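GphF Dehydratase 1 (Archangium violaceum, PDB 6MBH) probably dehydrates a beta-hydroxyacyl intermediate of the gephyronic acid polyketide synthase, here as a double variant that has lost its olefin-isomerising activity. Local coordinates at residues G181-Q186 with D204-C209. Residues are numbered along the deposited sequence; the frame is centred on the assembly and turned at random.
Sequences GHVCLQ and DACFQC
V183 on strand 178-184 presses both methyls of its fork against helix 200-214, with A205 as its main partner. V183 CG1, anti to the backbone N (chi1 164°), meets A205 CB at 3.5 Å, tighter than an ordinary methyl contact. V183 CG2, beside the backbone N and anti to the carbonyl carbon, lies 3.9 Å from the same A205 CB and also borders the next part of the helix, coming to 4.4 Å from C209 SG and 4.5 Å from C206 SG. One turn on from A205, C209 turns its thiol to the strand, where C209 SG sits 4.3 Å from G181 CA. Over 181-184 and 204-209 the two run roughly antiparallel, their axes at 154° and 8.9 Å at closest approach. The helix lies against the antiparallel strands as the central helix of a hotdog, one of the two in the double-hotdog fold of such dehydratases. Neighbouring strands extend the apolar layer: V183 also touches V242, and C209 reaches I169 and L246. Away from the strand, Q208 NE2 donates to D204 OD2 at 2.7 Å, the acceptor lying in the amide plane and the bond arriving on the syn side, 22° out of the carboxylate plane; D204 OD1 is hydrogen-bonded to Y162 OH.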
ATOM      1  N   GLY A 181      -7.283   2.550  14.828  1.00 19.80           N
ATOM      2  CA  GLY A 181      -6.389   1.414  14.992  1.00 20.61           C
ATOM      3  C   GLY A 181      -5.021   1.890  15.482  1.00 24.64           C
ATOM      4  O   GLY A 181      -4.663   3.072  15.355  1.00 26.86           O
ATOM      5  N   HIS A 182      -4.279   0.994  16.124  1.00 19.53           N
ATOM      6  CA  HIS A 182      -2.893   1.238  16.510  1.00 18.70           C
ATOM      7  C   HIS A 182      -2.084   0.184  15.768  1.00 18.03           C
ATOM      8  O   HIS A 182      -2.405  -1.005  15.867  1.00 18.80           O
ATOM      9  CB  HIS A 182      -2.744   1.043  18.014  1.00 21.07           C
ATOM     10  CG  HIS A 182      -1.335   1.176  18.497  1.00 22.80           C
ATOM     11  ND1 HIS A 182      -0.915   0.673  19.710  1.00 27.21           N
ATOM     12  CD2 HIS A 182      -0.263   1.788  17.946  1.00 20.86           C
ATOM     13  CE1 HIS A 182       0.384   0.922  19.856  1.00 28.35           C
ATOM     14  NE2 HIS A 182       0.791   1.633  18.818  1.00 24.18           N
ATOM     15  N   VAL A 183      -1.176   0.619  14.908  1.00 17.06           N
ATOM     16  CA  VAL A 183      -0.392  -0.247  14.036  1.00 18.77           C
ATOM     17  C   VAL A 183       1.078  -0.064  14.414  1.00 19.33           C
ATOM     18  O   VAL A 183       1.533   1.071  14.561  1.00 20.36           O
ATOM     19  CB  VAL A 183      -0.654   0.135  12.572  1.00 22.54           C
ATOM     20  CG1 VAL A 183       0.437  -0.468  11.701  1.00 24.52           C
ATOM     21  CG2 VAL A 183      -2.072  -0.396  12.173  1.00 22.38           C
ATOM     22  N   CYS A 184       1.806  -1.164  14.651  1.00 19.58           N
ATOM     23  CA  CYS A 184       3.221  -1.070  15.003  1.00 21.59           C
ATOM     24  C   CYS A 184       4.006  -2.153  14.256  1.00 23.29           C
ATOM     25  O   CYS A 184       3.623  -3.326  14.314  1.00 24.55           O
ATOM     26  CB  CYS A 184       3.398  -1.274  16.502  1.00 23.86           C
ATOM     27  SG  CYS A 184       5.049  -0.863  17.150  1.00 34.29           S
ATOM     28  N   LEU A 185       5.101  -1.779  13.566  1.00 20.64           N
ATOM     29  CA  LEU A 185       6.005  -2.788  13.027  1.00 22.44           C
ATOM     30  C   LEU A 185       7.003  -3.273  14.070  1.00 23.47           C
ATOM     31  O   LEU A 185       7.473  -2.529  14.922  1.00 28.58           O
ATOM     32  CB  LEU A 185       6.782  -2.233  11.835  1.00 21.98           C
ATOM     33  CG  LEU A 185       5.910  -1.622  10.735  1.00 20.85           C
ATOM     34  CD1 LEU A 185       6.899  -0.988   9.745  1.00 19.69           C
ATOM     35  CD2 LEU A 185       5.060  -2.703  10.035  1.00 24.03           C
ATOM     36  N   GLN A 186       7.411  -4.523  13.921  1.00 29.97           N
ATOM     37  CA  GLN A 186       8.533  -5.022  14.694  1.00 36.95           C
ATOM     38  C   GLN A 186       9.413  -5.813  13.734  1.00 29.54           C
ATOM     39  O   GLN A 186       9.171  -5.844  12.535  1.00 27.54           O
ATOM     40  CB  GLN A 186       8.071  -5.862  15.908  1.00 44.88           C
ATOM     41  CG  GLN A 186       7.614  -5.063  17.181  1.00 48.44           C
ATOM     42  CD  GLN A 186       7.684  -5.943  18.433  1.00 56.86           C
ATOM     43  OE1 GLN A 186       7.704  -7.164  18.317  1.00 61.38           O
ATOM     44  NE2 GLN A 186       7.768  -5.336  19.613  1.00 55.34           N
ATOM     45  N   ASP A 204      -0.275  -1.505   4.602  1.00 17.12           N
ATOM     46  CA  ASP A 204      -1.154  -2.657   4.497  1.00 15.29           C
ATOM     47  C   ASP A 204      -1.881  -2.879   5.807  1.00 14.27           C
ATOM     48  O   ASP A 204      -3.036  -3.280   5.825  1.00 16.96           O
ATOM     49  CB  ASP A 204      -0.348  -3.927   4.163  1.00 18.35           C
ATOM     50  CG  ASP A 204      -1.198  -5.199   4.300  1.00 20.46           C
ATOM     51  OD1 ASP A 204      -2.012  -5.437   3.369  1.00 20.65           O
ATOM     52  OD2 ASP A 204      -1.030  -5.921   5.327  1.00 21.10           O
ATOM     53  N   ALA A 205      -1.183  -2.724   6.944  1.00 15.69           N
ATOM     54  CA  ALA A 205      -1.864  -2.902   8.235  1.00 20.25           C
ATOM     55  C   ALA A 205      -3.020  -1.913   8.421  1.00 20.62           C
ATOM     56  O   ALA A 205      -4.062  -2.269   8.994  1.00 18.76           O
ATOM     57  CB  ALA A 205      -0.847  -2.739   9.373  1.00 22.40           C
ATOM     58  N   CYS A 206      -2.827  -0.664   7.974  1.00 18.30           N
ATOM     59  CA  CYS A 206      -3.927   0.304   7.980  1.00 19.64           C
ATOM     60  C   CYS A 206      -5.072  -0.153   7.086  1.00 17.67           C
ATOM     61  O   CYS A 206      -6.240  -0.044   7.448  1.00 18.90           O
ATOM     62  CB  CYS A 206      -3.427   1.691   7.517  1.00 17.00           C
ATOM     63  SG  CYS A 206      -2.204   2.339   8.659  1.00 21.72           S
ATOM     64  N   PHE A 207      -4.760  -0.703   5.924  1.00 16.48           N
ATOM     65  CA  PHE A 207      -5.848  -1.170   5.079  1.00 17.28           C
ATOM     66  C   PHE A 207      -6.542  -2.391   5.700  1.00 19.13           C
ATOM     67  O   PHE A 207      -7.768  -2.562   5.581  1.00 21.15           O
ATOM     68  CB  PHE A 207      -5.337  -1.554   3.680  1.00 17.58           C
ATOM     69  CG  PHE A 207      -4.907  -0.379   2.804  1.00 17.34           C
ATOM     70  CD1 PHE A 207      -5.002   0.949   3.207  1.00 21.05           C
ATOM     71  CD2 PHE A 207      -4.419  -0.674   1.539  1.00 17.85           C
ATOM     72  CE1 PHE A 207      -4.569   1.989   2.340  1.00 23.09           C
ATOM     73  CE2 PHE A 207      -3.987   0.364   0.641  1.00 19.27           C
ATOM     74  CZ  PHE A 207      -4.041   1.667   1.081  1.00 20.37           C
ATOM     75  N   GLN A 208      -5.779  -3.220   6.424  1.00 18.73           N
ATOM     76  CA  GLN A 208      -6.393  -4.350   7.117  1.00 16.87           C
ATOM     77  C   GLN A 208      -7.353  -3.906   8.222  1.00 18.71           C
ATOM     78  O   GLN A 208      -8.267  -4.647   8.575  1.00 17.68           O
ATOM     79  CB  GLN A 208      -5.299  -5.279   7.689  1.00 16.88           C
ATOM     80  CG  GLN A 208      -4.596  -6.153   6.575  1.00 18.46           C
ATOM     81  CD  GLN A 208      -3.889  -7.338   7.212  1.00 19.03           C
ATOM     82  OE1 GLN A 208      -4.497  -8.087   7.979  1.00 21.83           O
ATOM     83  NE2 GLN A 208      -2.585  -7.515   6.912  1.00 19.03           N
ATOM     84  N   CYS A 209      -7.145  -2.714   8.812  1.00 17.26           N
ATOM     85  CA  CYS A 209      -8.156  -2.189   9.742  1.00 18.71           C
ATOM     86  C   CYS A 209      -9.505  -2.014   9.032  1.00 19.31           C
ATOM     87  O   CYS A 209     -10.574  -2.277   9.606  1.00 20.26           O
ATOM     88  CB  CYS A 209      -7.717  -0.813  10.297  1.00 19.75           C
ATOM     89  SG  CYS A 209      -6.325  -1.031  11.447  1.00 20.06           S
TER